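Local coordinates for probable hydrogenase nickel incorporation protein hypB (PDB 2HF9) that binds GTP and probably serves, as a GTPase of low intrinsic activity, in nickel insertion during [NiFe] hydrogenase maturation, at residues L32-A46 with L116-L130. Sequence-based numbering, arbitrary orientation.
Sequences LLNKHGVVAFDFMGA and LDEIDLLFIENVGNL. With MG (magnesium ion), chain C; GSP (5'-guanosine-diphosphate-monothiophosphate), chain E.
Phe43 turns its ring edge toward the face of Phe123 in an offset edge-to-face pair, with planes at 84° and Phe43 CE1 3.6 Å from Phe123 CD2. Phe41 lies alongside Phe123, its CD1 reaching that ring's edge, and also packs on helix 211-224. On the opposite sheet face, Leu122 has CG anti to the backbone N (chi1 176°), which brings CD2 against both Ala40 CB and Leu33 CD2. The strands 39-45 and 121-125 run in the same direction, their axes approaching to 4.7 Å, and amides of Val39, Phe41 and Phe43 alternate with those of Leu122, Ile124 and Asn126 as hydrogen-bond donors, which makes these two neighbouring strands in the parallel sheet of a P-loop NTPase. Glu125, in strand 121-125 and extended beyond CG, binds magnesium through OE2 at 2.1 Å, together with Thr52, Asp80 and the nucleotide. On the Ala40 side of the sheet, Asn126 ND2 donates a hydrogen bond to Asp42 OD1 on its syn side at 3.1 Å. At the far edge His36 CB rests 3.5 Å from Leu116 CB, and ND1 donates a 2.8 Å, nearly straight bond (172°) to Asp117 OD1, approaching from above the carboxylate plane. A leucine replacing His36 would probably leave Asp117 OD1 without this donor and its carboxylate freer to turn.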
loop_
_atom_site.group_PDB
_atom_site.type_symbol
_atom_site.label_atom_id
_atom_site.label_comp_id
_atom_site.label_asym_id
_atom_site.label_seq_id
_atom_site.Cartn_x
_atom_site.Cartn_y
_atom_site.Cartn_z
ATOM N N LEU A 32 5.028 -6.546 29.635
ATOM C CA LEU A 32 3.869 -5.880 30.233
ATOM C C LEU A 32 2.570 -6.611 29.891
ATOM O O LEU A 32 1.716 -6.815 30.757
ATOM C CB LEU A 32 3.795 -4.408 29.801
ATOM C CG LEU A 32 2.584 -3.576 30.255
ATOM C CD1 LEU A 32 2.570 -3.358 31.768
ATOM C CD2 LEU A 32 2.532 -2.239 29.517
ATOM N N LEU A 33 2.432 -7.002 28.626
ATOM C CA LEU A 33 1.260 -7.742 28.168
ATOM C C LEU A 33 1.145 -9.106 28.857
ATOM O O LEU A 33 0.066 -9.468 29.337
ATOM C CB LEU A 33 1.282 -7.899 26.643
ATOM C CG LEU A 33 1.141 -6.611 25.821
ATOM C CD1 LEU A 33 1.589 -6.852 24.394
ATOM C CD2 LEU A 33 -0.275 -6.054 25.853
ATOM N N ASN A 34 2.260 -9.839 28.917
ATOM C CA ASN A 34 2.313 -11.152 29.582
ATOM C C ASN A 34 1.963 -11.085 31.066
ATOM O O ASN A 34 1.313 -11.986 31.605
ATOM C CB ASN A 34 3.688 -11.805 29.402
ATOM C CG ASN A 34 3.928 -12.294 27.982
ATOM O OD1 ASN A 34 2.990 -12.610 27.252
ATOM N ND2 ASN A 34 5.196 -12.365 27.589
ATOM N N LYS A 35 2.401 -10.004 31.704
ATOM C CA LYS A 35 2.139 -9.718 33.109
ATOM C C LYS A 35 0.639 -9.613 33.371
ATOM O O LYS A 35 0.150 -10.038 34.419
ATOM C CB LYS A 35 2.820 -8.399 33.470
ATOM C CG LYS A 35 3.621 -8.390 34.760
ATOM C CD LYS A 35 4.904 -7.549 34.598
ATOM C CE LYS A 35 4.629 -6.172 33.969
ATOM N NZ LYS A 35 5.788 -5.639 33.169
ATOM N N HIS A 36 -0.084 -9.057 32.399
ATOM C CA HIS A 36 -1.527 -8.866 32.506
ATOM C C HIS A 36 -2.347 -9.878 31.703
ATOM O O HIS A 36 -3.563 -9.726 31.573
ATOM C CB HIS A 36 -1.899 -7.436 32.118
ATOM C CG HIS A 36 -1.316 -6.400 33.025
ATOM N ND1 HIS A 36 -1.850 -6.111 34.264
ATOM C CD2 HIS A 36 -0.240 -5.591 32.883
ATOM C CE1 HIS A 36 -1.132 -5.165 34.841
ATOM N NE2 HIS A 36 -0.147 -4.836 34.026
ATOM N N GLY A 37 -1.677 -10.898 31.168
ATOM C CA GLY A 37 -2.342 -11.992 30.464
ATOM C C GLY A 37 -3.025 -11.545 29.186
ATOM O O GLY A 37 -4.130 -11.991 28.872
ATOM N N VAL A 38 -2.358 -10.665 28.448
ATOM C CA VAL A 38 -2.891 -10.147 27.189
ATOM C C VAL A 38 -2.109 -10.766 26.040
ATOM O O VAL A 38 -0.882 -10.805 26.074
ATOM C CB VAL A 38 -2.803 -8.596 27.111
ATOM C CG1 VAL A 38 -3.399 -8.072 25.801
ATOM C CG2 VAL A 38 -3.499 -7.955 28.297
ATOM N N VAL A 39 -2.825 -11.270 25.040
ATOM C CA VAL A 39 -2.182 -11.764 23.828
ATOM C C VAL A 39 -2.418 -10.741 22.719
ATOM O O VAL A 39 -3.565 -10.402 22.411
ATOM C CB VAL A 39 -2.678 -13.180 23.428
ATOM C CG1 VAL A 39 -1.859 -13.717 22.261
ATOM C CG2 VAL A 39 -2.578 -14.141 24.616
ATOM N N ALA A 40 -1.325 -10.238 22.148
ATOM C CA ALA A 40 -1.377 -9.145 21.179
ATOM C C ALA A 40 -1.028 -9.571 19.756
ATOM O O ALA A 40 -0.121 -10.380 19.541
ATOM C CB ALA A 40 -0.480 -8.001 21.618
ATOM N N PHE A 41 -1.747 -8.994 18.798
ATOM C CA PHE A 41 -1.601 -9.317 17.382
ATOM C C PHE A 41 -1.373 -8.056 16.543
ATOM O O PHE A 41 -2.127 -7.083 16.643
ATOM C CB PHE A 41 -2.838 -10.075 16.874
ATOM C CG PHE A 41 -3.027 -11.434 17.499
ATOM C CD1 PHE A 41 -3.724 -11.576 18.697
ATOM C CD2 PHE A 41 -2.521 -12.575 16.881
ATOM C CE1 PHE A 41 -3.902 -12.832 19.277
ATOM C CE2 PHE A 41 -2.702 -13.838 17.452
ATOM C CZ PHE A 41 -3.395 -13.962 18.654
ATOM N N ASP A 42 -0.328 -8.090 15.720
ATOM C CA ASP A 42 0.008 -7.000 14.809
ATOM C C ASP A 42 -0.569 -7.310 13.418
ATOM O O ASP A 42 -0.126 -8.243 12.749
ATOM C CB ASP A 42 1.540 -6.831 14.767
ATOM C CG ASP A 42 2.009 -5.718 13.829
ATOM O OD1 ASP A 42 1.188 -5.015 13.212
ATOM O OD2 ASP A 42 3.234 -5.547 13.713
ATOM N N PHE A 43 -1.573 -6.532 13.011
ATOM C CA PHE A 43 -2.213 -6.679 11.708
ATOM C C PHE A 43 -1.588 -5.712 10.712
ATOM O O PHE A 43 -1.825 -4.503 10.777
ATOM C CB PHE A 43 -3.721 -6.416 11.802
ATOM C CG PHE A 43 -4.484 -7.477 12.541
ATOM C CD1 PHE A 43 -4.543 -7.469 13.933
ATOM C CD2 PHE A 43 -5.171 -8.467 11.845
ATOM C CE1 PHE A 43 -5.253 -8.447 14.623
ATOM C CE2 PHE A 43 -5.890 -9.449 12.525
ATOM C CZ PHE A 43 -5.930 -9.437 13.919
ATOM N N MET A 44 -0.778 -6.262 9.812
ATOM C CA MET A 44 -0.132 -5.511 8.742
ATOM C C MET A 44 -0.789 -5.846 7.408
ATOM O O MET A 44 -1.508 -6.836 7.298
ATOM C CB MET A 44 1.361 -5.867 8.664
ATOM C CG MET A 44 2.202 -5.398 9.849
ATOM S SD MET A 44 3.867 -6.099 9.801
ATOM C CE MET A 44 3.533 -7.778 10.340
ATOM N N GLY A 45 -0.537 -5.020 6.398
ATOM C CA GLY A 45 -1.000 -5.304 5.048
ATOM C C GLY A 45 -0.869 -4.140 4.090
ATOM O O GLY A 45 -0.387 -3.061 4.460
ATOM N N ALA A 46 -1.302 -4.362 2.854
ATOM C CA ALA A 46 -1.319 -3.315 1.840
ATOM C C ALA A 46 -2.501 -2.373 2.101
ATOM O O ALA A 46 -3.273 -2.580 3.042
ATOM C CB ALA A 46 -1.408 -3.929 0.456
ATOM N N LEU A 116 -5.316 -3.190 31.244
ATOM C CA LEU A 116 -4.849 -4.508 30.802
ATOM C C LEU A 116 -5.339 -5.673 31.667
ATOM O O LEU A 116 -5.250 -6.831 31.257
ATOM C CB LEU A 116 -3.320 -4.524 30.677
ATOM C CG LEU A 116 -2.682 -3.477 29.753
ATOM C CD1 LEU A 116 -1.177 -3.412 29.969
ATOM C CD2 LEU A 116 -3.009 -3.754 28.287
ATOM N N ASP A 117 -5.858 -5.369 32.857
ATOM C CA ASP A 117 -6.478 -6.389 33.708
ATOM C C ASP A 117 -7.940 -6.637 33.340
ATOM O O ASP A 117 -8.607 -7.493 33.932
ATOM C CB ASP A 117 -6.341 -6.020 35.186
ATOM C CG ASP A 117 -4.918 -6.159 35.687
ATOM O OD1 ASP A 117 -4.233 -7.135 35.306
ATOM O OD2 ASP A 117 -4.484 -5.288 36.462
ATOM N N GLU A 118 -8.433 -5.879 32.365
ATOM C CA GLU A 118 -9.770 -6.093 31.822
ATOM C C GLU A 118 -9.726 -6.366 30.316
ATOM O O GLU A 118 -10.717 -6.174 29.609
ATOM C CB GLU A 118 -10.689 -4.912 32.152
ATOM C CG GLU A 118 -11.225 -4.928 33.591
ATOM C CD GLU A 118 -11.976 -6.213 33.935
ATOM O OE1 GLU A 118 -12.949 -6.558 33.223
ATOM O OE2 GLU A 118 -11.592 -6.879 34.924
ATOM N N ILE A 119 -8.565 -6.812 29.839
ATOM C CA ILE A 119 -8.355 -7.138 28.426
ATOM C C ILE A 119 -7.681 -8.508 28.317
ATOM O O ILE A 119 -6.773 -8.819 29.085
ATOM C CB ILE A 119 -7.495 -6.042 27.700
ATOM C CG1 ILE A 119 -8.187 -4.668 27.716
ATOM C CG2 ILE A 119 -7.147 -6.447 26.261
ATOM C CD1 ILE A 119 -9.584 -4.620 27.079
ATOM N N ASP A 120 -8.143 -9.328 27.375
ATOM C CA ASP A 120 -7.528 -10.626 27.098
ATOM C C ASP A 120 -6.778 -10.628 25.760
ATOM O O ASP A 120 -5.706 -11.229 25.638
ATOM C CB ASP A 120 -8.586 -11.739 27.116
ATOM C CG ASP A 120 -9.388 -11.767 28.411
ATOM O OD1 ASP A 120 -8.773 -11.817 29.498
ATOM O OD2 ASP A 120 -10.636 -11.738 28.342
ATOM N N LEU A 121 -7.362 -9.966 24.764
ATOM C CA LEU A 121 -6.796 -9.895 23.418
ATOM C C LEU A 121 -6.590 -8.455 22.978
ATOM O O LEU A 121 -7.449 -7.604 23.197
ATOM C CB LEU A 121 -7.704 -10.593 22.398
ATOM C CG LEU A 121 -8.059 -12.071 22.575
ATOM C CD1 LEU A 121 -8.968 -12.526 21.439
ATOM C CD2 LEU A 121 -6.814 -12.939 22.640
ATOM N N LEU A 122 -5.450 -8.198 22.344
ATOM C CA LEU A 122 -5.166 -6.893 21.760
ATOM C C LEU A 122 -4.928 -7.017 20.259
ATOM O O LEU A 122 -4.023 -7.732 19.825
ATOM C CB LEU A 122 -3.951 -6.243 22.441
ATOM C CG LEU A 122 -3.458 -4.898 21.888
ATOM C CD1 LEU A 122 -4.520 -3.810 21.995
ATOM C CD2 LEU A 122 -2.176 -4.467 22.592
ATOM N N PHE A 123 -5.752 -6.326 19.478
ATOM C CA PHE A 123 -5.585 -6.278 18.027
ATOM C C PHE A 123 -5.045 -4.908 17.642
ATOM O O PHE A 123 -5.689 -3.886 17.893
ATOM C CB PHE A 123 -6.910 -6.532 17.289
ATOM C CG PHE A 123 -7.543 -7.877 17.573
ATOM C CD1 PHE A 123 -8.935 -8.003 17.573
ATOM C CD2 PHE A 123 -6.767 -9.008 17.824
ATOM C CE1 PHE A 123 -9.548 -9.233 17.823
ATOM C CE2 PHE A 123 -7.368 -10.246 18.082
ATOM C CZ PHE A 123 -8.766 -10.356 18.082
ATOM N N ILE A 124 -3.862 -4.889 17.042
ATOM C CA ILE A 124 -3.265 -3.642 16.579
ATOM C C ILE A 124 -3.321 -3.569 15.059
ATOM O O ILE A 124 -2.736 -4.415 14.376
ATOM C CB ILE A 124 -1.791 -3.502 17.034
ATOM C CG1 ILE A 124 -1.651 -3.742 18.542
ATOM C CG2 ILE A 124 -1.231 -2.134 16.623
ATOM C CD1 ILE A 124 -0.215 -3.630 19.051
ATOM N N GLU A 125 -4.025 -2.570 14.528
ATOM C CA GLU A 125 -3.994 -2.346 13.088
ATOM C C GLU A 125 -2.873 -1.386 12.734
ATOM O O GLU A 125 -2.941 -0.191 13.029
ATOM C CB GLU A 125 -5.328 -1.844 12.534
ATOM C CG GLU A 125 -5.311 -1.749 11.013
ATOM C CD GLU A 125 -6.674 -1.524 10.408
ATOM O OE1 GLU A 125 -7.681 -1.829 11.070
ATOM O OE2 GLU A 125 -6.748 -1.032 9.262
ATOM N N ASN A 126 -1.839 -1.936 12.108
ATOM C CA ASN A 126 -0.691 -1.168 11.668
ATOM C C ASN A 126 -1.069 -0.300 10.473
ATOM O O ASN A 126 -2.160 -0.442 9.913
ATOM C CB ASN A 126 0.440 -2.127 11.285
ATOM C CG ASN A 126 1.809 -1.595 11.641
ATOM O OD1 ASN A 126 2.121 -0.421 11.416
ATOM N ND2 ASN A 126 2.645 -2.465 12.185
ATOM N N VAL A 127 -0.177 0.597 10.072
ATOM C CA VAL A 127 -0.442 1.413 8.887
ATOM C C VAL A 127 -0.348 0.529 7.631
ATOM O O VAL A 127 0.412 -0.442 7.609
ATOM C CB VAL A 127 0.492 2.649 8.793
ATOM C CG1 VAL A 127 0.704 3.294 10.167
ATOM C CG2 VAL A 127 1.811 2.273 8.189
ATOM N N GLY A 128 -1.146 0.847 6.612
ATOM C CA GLY A 128 -1.157 0.078 5.362
ATOM C C GLY A 128 0.076 0.332 4.516
ATOM O O GLY A 128 0.186 1.370 3.865
ATOM N N ASN A 129 0.999 -0.630 4.532
ATOM C CA ASN A 129 2.316 -0.509 3.911
ATOM C C ASN A 129 2.987 -1.872 4.003
ATOM O O ASN A 129 3.003 -2.480 5.078
ATOM C CB ASN A 129 3.166 0.540 4.654
ATOM C CG ASN A 129 4.390 1.004 3.858
ATOM O OD1 ASN A 129 5.263 0.211 3.499
ATOM N ND2 ASN A 129 4.464 2.305 3.605
ATOM N N LEU A 130 3.538 -2.349 2.888
ATOM C CA LEU A 130 4.211 -3.650 2.860
ATOM C C LEU A 130 5.736 -3.569 2.987
ATOM O O LEU A 130 6.424 -4.585 2.865
ATOM C CB LEU A 130 3.831 -4.434 1.594
ATOM C CG LEU A 130 2.442 -5.071 1.494
ATOM C CD1 LEU A 130 2.288 -5.754 0.142
ATOM C CD2 LEU A 130 2.178 -6.066 2.631
HETATM MG MG MG C . -8.372 -0.301 8.072
HETATM P PG GSP E . -6.894 0.554 5.362
HETATM O O3B GSP E . -7.740 -0.646 4.703
HETATM S S1G GSP E . -5.248 0.445 4.862
HETATM O O2G GSP E . -7.530 1.856 4.843
HETATM O O3G GSP E . -7.027 0.482 6.892
HETATM P PB GSP E . -8.038 -2.062 5.417
HETATM O O1B GSP E . -6.934 -2.991 5.101
HETATM O O2B GSP E . -8.300 -1.947 6.863
HETATM P PA GSP E . -10.868 -2.512 4.901
HETATM O O1A GSP E . -11.249 -3.422 6.007
HETATM O O2A GSP E . -11.296 -1.114 5.164
HETATM O O3A GSP E . -9.297 -2.599 4.560
HETATM O "O5'" GSP E . -11.477 -3.095 3.539
HETATM C "C5'" GSP E . -11.243 -2.455 2.300
HETATM C "C4'" GSP E . -12.403 -2.730 1.348
HETATM O "O4'" GSP E . -12.393 -4.083 0.925
HETATM C "C3'" GSP E . -13.766 -2.488 1.974
HETATM O "O3'" GSP E . -14.557 -1.900 0.966
HETATM C "C2'" GSP E . -14.278 -3.874 2.301
HETATM O "O2'" GSP E . -15.676 -3.958 2.223
HETATM C "C1'" GSP E . -13.634 -4.709 1.212
HETATM N N9 GSP E . -13.322 -6.108 1.545
HETATM C C8 GSP E . -12.537 -6.587 2.565
HETATM N N7 GSP E . -12.484 -7.933 2.452
HETATM C C5 GSP E . -13.206 -8.313 1.373
HETATM C C6 GSP E . -13.479 -9.556 0.803
HETATM O O6 GSP E . -13.021 -10.583 1.301
HETATM N N1 GSP E . -14.263 -9.621 -0.335
HETATM C C2 GSP E . -14.778 -8.464 -0.897
HETATM N N2 GSP E . -15.536 -8.532 -1.986
HETATM N N3 GSP E . -14.502 -7.233 -0.330
HETATM C C4 GSP E . -13.726 -7.167 0.786
HETATM O O HOH W 1 1.400 -3.041 7.189
HETATM O O HOH W 2 -9.951 0.404 6.985
#